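Local coordinates for Lactamase_B domain-containing protein (Pontibacter korlensis, PDB 6XFR) that probably hydrolyses beta-lactams to substituted beta-amino acids as a zinc-dependent class B1 metallo-beta-lactamase, at residues B[79-88]-B[107-115]; B[38-47]-B[126-134]. One frame throughout, in Å; residues are numbered along the deposited sequence.

Contact 1: B[79-88]-B[107-115]; sequences WHDDKLGGME and AAENSKGTP. With ZN (zinc ion), chain N; ZN (zinc ion), chain O; SO4 (sulfate ion), chain X.
Trp-79, the residue between the two zinc-binding histidines of the His-X-His-X-Asp motif of metallo-beta-lactamases, lays its indole flat against the amide of Asn-110. Ring and amide planes are only 6° apart, and Asn-110 ND2 sits 3.4 Å above the indole plane of Trp-79, displaced toward the rim. His-80 CD2 lies over the opposite face, also near the rim, so the indole is sandwiched between the motif and the loop after helix 101-109. With CG between the backbone N and the carbonyl carbon (chi1 63°), the indole is placed between the Asn-110 amide and the His-80 ring. The amide is itself held by a hydrogen bond from ND2 to the Leu-106 carbonyl.

Lys-112 comes to the indole at its edge, in plane, with CE 3.8 Å from Trp-79 CZ3. Beyond that point it crosses Asp-81 at about a right angle and makes a long, weak salt bridge, Lys-112 NZ to Asp-81 OD2 at 3.4 Å. Further along the segment, Leu-84 CD2 meets both Ala-107 CB (4.4 Å) and Lys-112 CB.

The same segment carries metal ligands: His-80 binds one zinc ion with His-78 and His-141, while Asp-82 joins Cys-160 and His-202 at the other. His-80 meets its zinc through ND1 at 2.2 Å, and its NE2 is hydrogen-bonded to Asp-175 OD1.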
ATOM      1  N   TRP B  79     -14.375  17.118  10.494  1.00 40.84           N
ATOM      2  CA  TRP B  79     -14.705  17.273  11.912  1.00 44.85           C
ATOM      3  C   TRP B  79     -15.019  15.971  12.639  1.00 44.27           C
ATOM      4  O   TRP B  79     -15.073  15.985  13.874  1.00 48.33           O
ATOM      5  CB  TRP B  79     -15.893  18.227  12.091  1.00 42.96           C
ATOM      6  CG  TRP B  79     -17.202  17.789  11.499  1.00 44.23           C
ATOM      7  CD1 TRP B  79     -17.662  18.044  10.234  1.00 44.26           C
ATOM      8  CD2 TRP B  79     -18.247  17.073  12.163  1.00 50.83           C
ATOM      9  NE1 TRP B  79     -18.929  17.529  10.069  1.00 42.33           N
ATOM     10  CE2 TRP B  79     -19.311  16.922  11.235  1.00 48.37           C
ATOM     11  CE3 TRP B  79     -18.394  16.546  13.457  1.00 54.21           C
ATOM     12  CZ2 TRP B  79     -20.500  16.259  11.556  1.00 47.92           C
ATOM     13  CZ3 TRP B  79     -19.581  15.889  13.776  1.00 56.39           C
ATOM     14  CH2 TRP B  79     -20.617  15.750  12.824  1.00 49.82           C
ATOM     15  N   HIS B  80     -15.125  14.849  11.933  1.00 37.25           N
ATOM     16  CA  HIS B  80     -15.559  13.616  12.566  1.00 40.01           C
ATOM     17  C   HIS B  80     -14.486  13.034  13.491  1.00 41.57           C
ATOM     18  O   HIS B  80     -13.281  13.286  13.352  1.00 36.32           O
ATOM     19  CB  HIS B  80     -15.941  12.595  11.504  1.00 40.05           C
ATOM     20  CG  HIS B  80     -17.315  12.774  10.943  1.00 42.31           C
ATOM     21  ND1 HIS B  80     -17.674  12.301   9.699  1.00 42.55           N
ATOM     22  CD2 HIS B  80     -18.423  13.358  11.455  1.00 47.72           C
ATOM     23  CE1 HIS B  80     -18.943  12.585   9.467  1.00 49.22           C
ATOM     24  NE2 HIS B  80     -19.422  13.228  10.515  1.00 50.63           N
ATOM     25  N   ASP B  81     -14.952  12.191  14.419  1.00 46.06           N
ATOM     26  CA  ASP B  81     -14.088  11.681  15.478  1.00 49.75           C
ATOM     27  C   ASP B  81     -12.924  10.874  14.916  1.00 47.81           C
ATOM     28  O   ASP B  81     -11.810  10.929  15.455  1.00 42.39           O
ATOM     29  CB  ASP B  81     -14.906  10.842  16.464  1.00 57.69           C
ATOM     30  CG  ASP B  81     -15.484  11.668  17.635  1.00 62.90           C
ATOM     31  OD1 ASP B  81     -16.218  11.084  18.461  1.00 67.64           O
ATOM     32  OD2 ASP B  81     -15.218  12.889  17.737  1.00 62.73           O
ATOM     33  N   ASP B  82     -13.152  10.127  13.822  1.00 58.19           N
ATOM     34  CA  ASP B  82     -12.111   9.258  13.259  1.00 47.33           C
ATOM     35  C   ASP B  82     -10.939  10.045  12.687  1.00 43.95           C
ATOM     36  O   ASP B  82      -9.827   9.521  12.670  1.00 56.97           O
ATOM     37  CB  ASP B  82     -12.696   8.290  12.203  1.00 42.81           C
ATOM     38  CG  ASP B  82     -13.125   8.975  10.892  1.00 46.77           C
ATOM     39  OD1 ASP B  82     -13.569  10.136  10.901  1.00 52.46           O
ATOM     40  OD2 ASP B  82     -13.074   8.330   9.827  1.00 46.45           O
ATOM     41  N   LYS B  83     -11.134  11.297  12.279  1.00 40.60           N
ATOM     42  CA  LYS B  83     -10.021  12.130  11.834  1.00 42.32           C
ATOM     43  C   LYS B  83      -9.642  13.234  12.815  1.00 49.73           C
ATOM     44  O   LYS B  83      -8.592  13.864  12.627  1.00 42.84           O
ATOM     45  CB  LYS B  83     -10.324  12.772  10.463  1.00 37.36           C
ATOM     46  CG  LYS B  83     -10.886  11.787   9.393  1.00 40.02           C
ATOM     47  CD  LYS B  83      -9.829  10.916   8.696  1.00 29.03           C
ATOM     48  CE  LYS B  83      -9.587   9.626   9.495  1.00 41.62           C
ATOM     49  NZ  LYS B  83      -8.559   8.668   8.993  1.00 47.97           N
ATOM     50  N   LEU B  84     -10.427  13.464  13.877  1.00 55.79           N
ATOM     51  CA  LEU B  84     -10.165  14.607  14.755  1.00 53.51           C
ATOM     52  C   LEU B  84     -10.427  14.347  16.238  1.00 56.65           C
ATOM     53  O   LEU B  84     -10.104  15.217  17.053  1.00 46.18           O
ATOM     54  CB  LEU B  84     -11.026  15.795  14.289  1.00 50.59           C
ATOM     55  CG  LEU B  84     -11.318  16.974  15.196  1.00 51.32           C
ATOM     56  CD1 LEU B  84     -10.192  18.001  15.109  1.00 50.88           C
ATOM     57  CD2 LEU B  84     -12.643  17.564  14.790  1.00 49.45           C
ATOM     58  N   GLY B  85     -10.934  13.167  16.621  1.00 58.35           N
ATOM     59  CA  GLY B  85     -11.276  12.856  17.993  1.00 57.83           C
ATOM     60  C   GLY B  85     -10.101  12.721  18.944  1.00 56.80           C
ATOM     61  O   GLY B  85     -10.308  12.476  20.138  1.00 62.67           O
ATOM     62  N   GLY B  86      -8.873  12.851  18.450  1.00 47.48           N
ATOM     63  CA  GLY B  86      -7.729  12.827  19.330  1.00 38.77           C
ATOM     64  C   GLY B  86      -7.112  14.211  19.453  1.00 40.27           C
ATOM     65  O   GLY B  86      -5.976  14.346  19.916  1.00 41.14           O
ATOM     66  N   MET B  87      -7.861  15.246  19.039  1.00 36.77           N
ATOM     67  CA  MET B  87      -7.365  16.624  19.072  1.00 39.47           C
ATOM     68  C   MET B  87      -7.045  17.078  20.494  1.00 45.01           C
ATOM     69  O   MET B  87      -5.988  17.669  20.750  1.00 35.96           O
ATOM     70  CB  MET B  87      -8.393  17.560  18.444  1.00 36.40           C
ATOM     71  CG  MET B  87      -8.211  19.032  18.768  1.00 41.29           C
ATOM     72  SD  MET B  87      -9.304  20.110  17.793  1.00 45.00           S
ATOM     73  CE  MET B  87     -10.931  19.473  18.187  1.00 50.20           C
ATOM     74  N   GLU B  88      -7.984  16.871  21.419  1.00 39.90           N
ATOM     75  CA  GLU B  88      -7.731  17.203  22.817  1.00 45.21           C
ATOM     76  C   GLU B  88      -6.439  16.548  23.305  1.00 45.61           C
ATOM     77  O   GLU B  88      -5.623  17.182  23.987  1.00 43.64           O
ATOM     78  CB  GLU B  88      -8.940  16.801  23.663  1.00 47.06           C
ATOM     79  CG  GLU B  88     -10.212  17.509  23.184  1.00 57.37           C
ATOM     80  CD  GLU B  88     -11.514  16.716  23.421  1.00 80.70           C
ATOM     81  OE1 GLU B  88     -11.452  15.515  23.795  1.00 87.50           O
ATOM     82  OE2 GLU B  88     -12.611  17.306  23.218  1.00 86.96           O
ATOM     83  N   ALA B 107     -17.118  21.482  13.973  1.00 41.21           N
ATOM     84  CA  ALA B 107     -16.681  20.993  15.270  1.00 41.74           C
ATOM     85  C   ALA B 107     -17.397  21.720  16.412  1.00 49.59           C
ATOM     86  O   ALA B 107     -17.854  21.088  17.374  1.00 47.26           O
ATOM     87  CB  ALA B 107     -15.167  21.146  15.388  1.00 38.86           C
ATOM     88  N   ALA B 108     -17.497  23.052  16.333  1.00 46.85           N
ATOM     89  CA  ALA B 108     -18.211  23.781  17.379  1.00 54.62           C
ATOM     90  C   ALA B 108     -19.684  23.359  17.467  1.00 56.71           C
ATOM     91  O   ALA B 108     -20.223  23.188  18.570  1.00 57.21           O
ATOM     92  CB  ALA B 108     -18.080  25.289  17.152  1.00 48.51           C
ATOM     93  N   GLU B 109     -20.342  23.135  16.326  1.00 54.06           N
ATOM     94  CA  GLU B 109     -21.752  22.747  16.359  1.00 61.09           C
ATOM     95  C   GLU B 109     -21.975  21.314  16.822  1.00 63.31           C
ATOM     96  O   GLU B 109     -23.120  20.944  17.096  1.00 70.08           O
ATOM     97  CB  GLU B 109     -22.383  22.892  14.975  1.00 67.46           C
ATOM     98  CG  GLU B 109     -22.558  24.308  14.513  1.00 78.77           C
ATOM     99  CD  GLU B 109     -23.074  24.389  13.091  1.00 88.91           C
ATOM    100  OE1 GLU B 109     -23.972  23.602  12.721  1.00 94.58           O
ATOM    101  OE2 GLU B 109     -22.569  25.242  12.338  1.00 92.90           O
ATOM    102  N   ASN B 110     -20.921  20.514  16.963  1.00 65.41           N
ATOM    103  CA  ASN B 110     -21.063  19.113  17.332  1.00 61.13           C
ATOM    104  C   ASN B 110     -20.237  18.804  18.571  1.00 65.19           C
ATOM    105  O   ASN B 110     -19.913  17.642  18.818  1.00 69.29           O
ATOM    106  CB  ASN B 110     -20.643  18.196  16.178  1.00 53.49           C
ATOM    107  CG  ASN B 110     -21.514  18.355  14.946  1.00 53.44           C
ATOM    108  OD1 ASN B 110     -22.623  17.819  14.882  1.00 56.69           O
ATOM    109  ND2 ASN B 110     -21.017  19.084  13.956  1.00 50.63           N
ATOM    110  N   SER B 111     -19.948  19.830  19.372  1.00 65.97           N
ATOM    111  CA  SER B 111     -19.208  19.713  20.629  1.00 67.48           C
ATOM    112  C   SER B 111     -17.890  18.945  20.497  1.00 61.70           C
ATOM    113  O   SER B 111     -17.463  18.261  21.430  1.00 63.19           O
ATOM    114  CB  SER B 111     -20.089  19.077  21.708  1.00 73.49           C
ATOM    115  OG  SER B 111     -21.089  19.987  22.162  1.00 75.07           O
ATOM    116  N   LYS B 112     -17.205  19.100  19.361  1.00 59.97           N
ATOM    117  CA  LYS B 112     -15.798  18.724  19.247  1.00 56.46           C
ATOM    118  C   LYS B 112     -14.915  19.879  19.738  1.00 52.91           C
ATOM    119  O   LYS B 112     -15.373  21.014  19.913  1.00 57.80           O
ATOM    120  CB  LYS B 112     -15.436  18.372  17.800  1.00 56.67           C
ATOM    121  CG  LYS B 112     -16.436  17.493  17.027  1.00 59.18           C
ATOM    122  CD  LYS B 112     -16.509  16.063  17.565  1.00 60.85           C
ATOM    123  CE  LYS B 112     -17.690  15.319  16.980  1.00 64.92           C
ATOM    124  NZ  LYS B 112     -18.251  14.386  17.988  1.00 70.06           N
ATOM    125  N   GLY B 113     -13.632  19.602  19.956  1.00 43.62           N
ATOM    126  CA  GLY B 113     -12.775  20.694  20.400  1.00 46.89           C
ATOM    127  C   GLY B 113     -12.681  21.889  19.458  1.00 51.05           C
ATOM    128  O   GLY B 113     -13.293  21.895  18.387  1.00 57.82           O
ATOM    129  N   THR B 114     -11.884  22.892  19.828  1.00 46.67           N
ATOM    130  CA  THR B 114     -11.619  24.052  18.985  1.00 44.26           C
ATOM    131  C   THR B 114     -10.188  24.026  18.465  1.00 43.57           C
ATOM    132  O   THR B 114      -9.227  24.014  19.247  1.00 41.14           O
ATOM    133  CB  THR B 114     -11.867  25.349  19.743  1.00 57.21           C
ATOM    134  OG1 THR B 114     -12.965  25.181  20.645  1.00 70.74           O
ATOM    135  CG2 THR B 114     -12.180  26.459  18.764  1.00 60.94           C
ATOM    136  N   PRO B 115     -10.000  24.030  17.162  1.00 33.83           N
ATOM    137  CA  PRO B 115      -8.654  24.197  16.613  1.00 31.62           C
ATOM    138  C   PRO B 115      -7.992  25.463  17.145  1.00 36.73           C
ATOM    139  O   PRO B 115      -8.651  26.423  17.538  1.00 34.35           O
ATOM    140  CB  PRO B 115      -8.901  24.337  15.113  1.00 33.54           C
ATOM    141  CG  PRO B 115     -10.323  23.930  14.896  1.00 42.01           C
ATOM    142  CD  PRO B 115     -11.059  24.053  16.148  1.00 33.91           C
TER
HETATM  143 ZN    ZN N 302     -16.084  11.289   8.513  1.00 44.98          ZN
HETATM  144 ZN    ZN O 303     -14.463   8.028   8.093  1.00 58.41          ZN
HETATM  145  S   SO4 X 312     -17.001   8.313  12.155  1.00110.46           S
HETATM  146  O1  SO4 X 312     -16.292   8.669  10.920  1.00110.40           O
HETATM  147  O2  SO4 X 312     -17.389   6.895  12.047  1.00110.90           O
HETATM  148  O3  SO4 X 312     -18.175   9.169  12.297  1.00111.65           O
HETATM  149  O4  SO4 X 312     -16.181   8.541  13.348  1.00104.87           O
HETATM  150  O   HOH W   1     -16.136   7.129   6.779  1.00 24.48           O

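Contact 2: B[38-47]-B[126-134]; sequences VSTKEGAVLI and AIGGQQLEV. With ZN (zinc ion), chain T.
The carboxamide of Gln-130 carries Val-38 on one face: Val-38 CG1 lies above the amide plane, 3.7 Å from Gln-130 CD, and the two side chains cross at about a right angle. Gln-130 OE1 is hydrogen-bonded to Gln-153 NE2, and the amide NE2 points toward a zinc ion without binding it. That zinc is instead held by the carbonyl O of Gln-131, at 2.5 Å, at a site to which Pro-151 and Gln-152 also belong. The second flat group is the Gly-128 peptide. Lys-41 N approaches Gly-128 O in the carbonyl plane, on a lone pair, giving a nearly straight hydrogen bond of 3.1 Å (169° at the hydrogen).

This bond joins two beta-hairpin turns, type I at Thr-40 to Gly-43 and type I' at Ile-127 to Gln-130. Thr-40 shapes the first. Thr-40 OG1, between the backbone N and the carbonyl carbon (chi1 83°), accepts from Glu-42 N at 3.0 Å in an ST turn and donates to Gly-43 O at 2.7 Å. Thr-40 CG2, the methyl, is thereby turned to Gln-130 CB, 3.5 Å away.

Deeper in, the contact is aliphatic. Val-45 CG1 and Leu-132 CD2 meet tip to tip at 3.8 Å, Val-45 CG2 touches Ile-127 CD1 from another branch, and Ile-47 CD1 reaches the same leucine methyl at 4.2 Å.

The two hairpins belong to the two facing sheets of the alpha-beta/beta-alpha sandwich. Strand 71-75 flanks 43-47 within one sheet, strand 147-150 lies beside 130-135 in the other, and Leu-150 of the latter strand touches both Val-38 and Leu-132 between the layers.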
ATOM      1  N   VAL B  38       4.404  12.547   8.674  1.00 27.45           N
ATOM      2  CA  VAL B  38       5.490  12.978   7.805  1.00 25.42           C
ATOM      3  C   VAL B  38       6.638  13.511   8.648  1.00 35.99           C
ATOM      4  O   VAL B  38       6.450  14.403   9.488  1.00 41.60           O
ATOM      5  CB  VAL B  38       5.002  13.993   6.763  1.00 22.46           C
ATOM      6  CG1 VAL B  38       6.140  14.349   5.823  1.00 23.99           C
ATOM      7  CG2 VAL B  38       3.885  13.331   5.972  1.00 32.22           C
ATOM      8  N   SER B  39       7.823  12.954   8.417  1.00 27.82           N
ATOM      9  CA  SER B  39       9.032  13.357   9.120  1.00 29.47           C
ATOM     10  C   SER B  39       9.768  14.397   8.291  1.00 25.63           C
ATOM     11  O   SER B  39       9.876  14.255   7.072  1.00 30.50           O
ATOM     12  CB  SER B  39       9.932  12.148   9.397  1.00 31.46           C
ATOM     13  OG  SER B  39      10.960  12.500  10.312  1.00 38.18           O
ATOM     14  N   THR B  40      10.215  15.469   8.938  1.00 27.53           N
ATOM     15  CA  THR B  40      10.946  16.535   8.257  1.00 30.15           C
ATOM     16  C   THR B  40      12.216  16.788   9.040  1.00 32.06           C
ATOM     17  O   THR B  40      12.438  16.204  10.106  1.00 31.51           O
ATOM     18  CB  THR B  40      10.134  17.847   8.085  1.00 31.92           C
ATOM     19  OG1 THR B  40      10.210  18.635   9.269  1.00 33.56           O
ATOM     20  CG2 THR B  40       8.664  17.569   7.792  1.00 30.13           C
ATOM     21  N   LYS B  41      13.077  17.625   8.475  1.00 36.40           N
ATOM     22  CA  LYS B  41      14.304  17.929   9.174  1.00 37.31           C
ATOM     23  C   LYS B  41      14.045  18.735  10.422  1.00 41.37           C
ATOM     24  O   LYS B  41      14.943  18.840  11.251  1.00 45.82           O
ATOM     25  CB  LYS B  41      15.251  18.724   8.269  1.00 40.84           C
ATOM     26  CG  LYS B  41      15.796  17.905   7.099  1.00 56.79           C
ATOM     27  CD  LYS B  41      16.545  18.751   6.066  1.00 63.46           C
ATOM     28  CE  LYS B  41      15.954  18.541   4.675  1.00 68.40           C
ATOM     29  NZ  LYS B  41      15.721  17.083   4.405  1.00 68.53           N
ATOM     30  N   GLU B  42      12.818  19.227  10.621  1.00 45.20           N
ATOM     31  CA  GLU B  42      12.544  20.189  11.690  1.00 52.37           C
ATOM     32  C   GLU B  42      11.344  19.798  12.538  1.00 41.63           C
ATOM     33  O   GLU B  42      10.774  20.652  13.204  1.00 51.82           O
ATOM     34  CB  GLU B  42      12.327  21.607  11.140  1.00 51.36           C
ATOM     35  CG  GLU B  42      13.604  22.332  10.789  1.00 60.47           C
ATOM     36  CD  GLU B  42      14.736  22.044  11.775  1.00 74.17           C
ATOM     37  OE1 GLU B  42      14.567  22.284  12.988  1.00 82.34           O
ATOM     38  OE2 GLU B  42      15.814  21.592  11.333  1.00 82.29           O
ATOM     39  N   GLY B  43      10.935  18.540  12.511  1.00 35.58           N
ATOM     40  CA  GLY B  43       9.787  18.080  13.260  1.00 34.34           C
ATOM     41  C   GLY B  43       8.860  17.261  12.388  1.00 44.99           C
ATOM     42  O   GLY B  43       9.019  17.160  11.170  1.00 36.66           O
ATOM     43  N   ALA B  44       7.856  16.688  13.047  1.00 41.66           N
ATOM     44  CA  ALA B  44       6.914  15.795  12.392  1.00 36.68           C
ATOM     45  C   ALA B  44       5.580  16.488  12.171  1.00 36.49           C
ATOM     46  O   ALA B  44       5.158  17.347  12.951  1.00 39.98           O
ATOM     47  CB  ALA B  44       6.718  14.501  13.193  1.00 26.95           C
ATOM     48  N   VAL B  45       4.936  16.130  11.075  1.00 34.43           N
ATOM     49  CA  VAL B  45       3.602  16.615  10.769  1.00 28.08           C
ATOM     50  C   VAL B  45       2.624  15.470  10.895  1.00 24.89           C
ATOM     51  O   VAL B  45       2.907  14.339  10.482  1.00 26.07           O
ATOM     52  CB  VAL B  45       3.510  17.257   9.385  1.00 27.40           C
ATOM     53  CG1 VAL B  45       2.053  17.471   9.021  1.00 28.03           C
ATOM     54  CG2 VAL B  45       4.264  18.536   9.422  1.00 30.30           C
ATOM     55  N   LEU B  46       1.480  15.778  11.485  1.00 26.15           N
ATOM     56  CA  LEU B  46       0.416  14.836  11.768  1.00 28.79           C
ATOM     57  C   LEU B  46      -0.750  15.189  10.862  1.00 25.82           C
ATOM     58  O   LEU B  46      -1.221  16.327  10.872  1.00 36.28           O
ATOM     59  CB  LEU B  46       0.012  14.936  13.234  1.00 35.75           C
ATOM     60  CG  LEU B  46      -0.487  13.677  13.874  1.00 33.04           C
ATOM     61  CD1 LEU B  46       0.410  12.549  13.408  1.00 25.12           C
ATOM     62  CD2 LEU B  46      -0.398  13.897  15.346  1.00 31.86           C
ATOM     63  N   ILE B  47      -1.131  14.270  10.001  1.00 32.17           N
ATOM     64  CA  ILE B  47      -2.335  14.420   9.197  1.00 40.66           C
ATOM     65  C   ILE B  47      -3.346  13.439   9.769  1.00 43.56           C
ATOM     66  O   ILE B  47      -3.215  12.221   9.579  1.00 43.07           O
ATOM     67  CB  ILE B  47      -2.081  14.196   7.700  1.00 39.51           C
ATOM     68  CG1 ILE B  47      -0.939  15.094   7.219  1.00 30.56           C
ATOM     69  CG2 ILE B  47      -3.355  14.477   6.899  1.00 39.34           C
ATOM     70  CD1 ILE B  47      -1.177  16.520   7.452  1.00 27.72           C
ATOM     71  N   ALA B 126       5.525  24.770   3.968  1.00 29.65           N
ATOM     72  CA  ALA B 126       6.653  23.872   4.081  1.00 32.94           C
ATOM     73  C   ALA B 126       7.235  23.918   5.482  1.00 32.12           C
ATOM     74  O   ALA B 126       7.383  24.989   6.077  1.00 43.47           O
ATOM     75  CB  ALA B 126       7.725  24.194   3.025  1.00 28.45           C
ATOM     76  N   ILE B 127       7.593  22.735   5.974  1.00 29.20           N
ATOM     77  CA  ILE B 127       8.314  22.545   7.225  1.00 30.78           C
ATOM     78  C   ILE B 127       9.439  21.538   6.993  1.00 28.99           C
ATOM     79  O   ILE B 127       9.209  20.453   6.454  1.00 34.99           O
ATOM     80  CB  ILE B 127       7.380  22.046   8.335  1.00 28.38           C
ATOM     81  CG1 ILE B 127       6.240  23.031   8.551  1.00 34.80           C
ATOM     82  CG2 ILE B 127       8.154  21.816   9.603  1.00 24.56           C
ATOM     83  CD1 ILE B 127       5.215  22.523   9.585  1.00 37.36           C
ATOM     84  N   GLY B 128      10.645  21.886   7.422  1.00 33.40           N
ATOM     85  CA  GLY B 128      11.792  20.981   7.394  1.00 34.51           C
ATOM     86  C   GLY B 128      12.135  20.413   6.037  1.00 40.82           C
ATOM     87  O   GLY B 128      12.512  19.237   5.936  1.00 51.91           O
ATOM     88  N   GLY B 129      12.046  21.230   4.992  1.00 39.74           N
ATOM     89  CA  GLY B 129      12.277  20.782   3.639  1.00 30.23           C
ATOM     90  C   GLY B 129      11.098  20.093   2.992  1.00 32.29           C
ATOM     91  O   GLY B 129      11.162  19.760   1.802  1.00 44.33           O
ATOM     92  N   GLN B 130      10.031  19.852   3.730  1.00 28.35           N
ATOM     93  CA  GLN B 130       8.901  19.088   3.248  1.00 31.40           C
ATOM     94  C   GLN B 130       7.760  20.043   2.919  1.00 34.14           C
ATOM     95  O   GLN B 130       7.376  20.857   3.763  1.00 36.10           O
ATOM     96  CB  GLN B 130       8.470  18.091   4.315  1.00 26.91           C
ATOM     97  CG  GLN B 130       7.232  17.312   3.925  1.00 31.68           C
ATOM     98  CD  GLN B 130       7.521  16.191   2.946  1.00 35.89           C
ATOM     99  OE1 GLN B 130       8.397  15.361   3.165  1.00 45.89           O
ATOM    100  NE2 GLN B 130       6.778  16.158   1.873  1.00 38.68           N
ATOM    101  N   GLN B 131       7.213  19.951   1.710  1.00 24.88           N
ATOM    102  CA  GLN B 131       6.101  20.806   1.350  1.00 24.93           C
ATOM    103  C   GLN B 131       4.795  20.030   1.310  1.00 23.43           C
ATOM    104  O   GLN B 131       4.757  18.870   0.928  1.00 46.65           O
ATOM    105  CB  GLN B 131       6.365  21.567   0.045  1.00 31.12           C
ATOM    106  CG  GLN B 131       6.727  20.831  -1.179  1.00 41.92           C
ATOM    107  CD  GLN B 131       6.615  21.741  -2.417  1.00 57.67           C
ATOM    108  OE1 GLN B 131       6.220  22.926  -2.293  1.00 58.28           O
ATOM    109  NE2 GLN B 131       6.907  21.180  -3.621  1.00 53.27           N
ATOM    110  N   LEU B 132       3.740  20.662   1.783  1.00 42.08           N
ATOM    111  CA  LEU B 132       2.413  20.085   1.888  1.00 34.44           C
ATOM    112  C   LEU B 132       1.414  21.072   1.309  1.00 35.63           C
ATOM    113  O   LEU B 132       1.555  22.290   1.473  1.00 43.81           O
ATOM    114  CB  LEU B 132       2.045  19.783   3.349  1.00 30.72           C
ATOM    115  CG  LEU B 132       2.908  18.833   4.196  1.00 29.15           C
ATOM    116  CD1 LEU B 132       4.105  19.555   4.836  1.00 24.35           C
ATOM    117  CD2 LEU B 132       2.072  18.111   5.263  1.00 18.95           C
ATOM    118  N   GLU B 133       0.403  20.538   0.653  1.00 31.20           N
ATOM    119  CA  GLU B 133      -0.695  21.314   0.107  1.00 26.05           C
ATOM    120  C   GLU B 133      -1.963  20.823   0.764  1.00 23.40           C
ATOM    121  O   GLU B 133      -2.125  19.622   0.982  1.00 27.64           O
ATOM    122  CB  GLU B 133      -0.784  21.153  -1.397  1.00 26.47           C
ATOM    123  CG  GLU B 133       0.495  21.606  -2.073  1.00 40.31           C
ATOM    124  CD  GLU B 133       0.525  21.364  -3.582  1.00 46.63           C
ATOM    125  OE1 GLU B 133      -0.407  20.714  -4.116  1.00 47.66           O
ATOM    126  OE2 GLU B 133       1.485  21.844  -4.235  1.00 46.40           O
ATOM    127  N   VAL B 134      -2.821  21.739   1.170  1.00 23.61           N
ATOM    128  CA  VAL B 134      -4.124  21.351   1.671  1.00 23.31           C
ATOM    129  C   VAL B 134      -5.151  21.917   0.708  1.00 25.22           C
ATOM    130  O   VAL B 134      -4.978  23.022   0.191  1.00 37.46           O
ATOM    131  CB  VAL B 134      -4.327  21.795   3.129  1.00 22.61           C
ATOM    132  CG1 VAL B 134      -5.546  21.096   3.739  1.00 22.44           C
ATOM    133  CG2 VAL B 134      -3.111  21.396   3.911  1.00 21.34           C
TER
HETATM  134 ZN    ZN T 308       5.401  17.318  -0.989  1.00263.95          ZN

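From the N terminus the chain first lays down the 38-47 hairpin, then passes through helix 53-67 and strand 71-75 to the metal-binding 79-88 segment. After helix 87-91 and strand 98-100 it returns through the end of helix 101-109, at 107-115, where contact 1 closes a loop of 18 residues, half of them helical. Only at 126-134 does contact 2 close, with 78 residues between its segments, so contact 1 is nested within it and the two do not cross. Contact 2 joins the two sheets at their hairpin ends; contact 1 ties the zinc-binding loop to the C-terminal end of helix 101-109 and the loop that follows. Their centres are 22 Å apart.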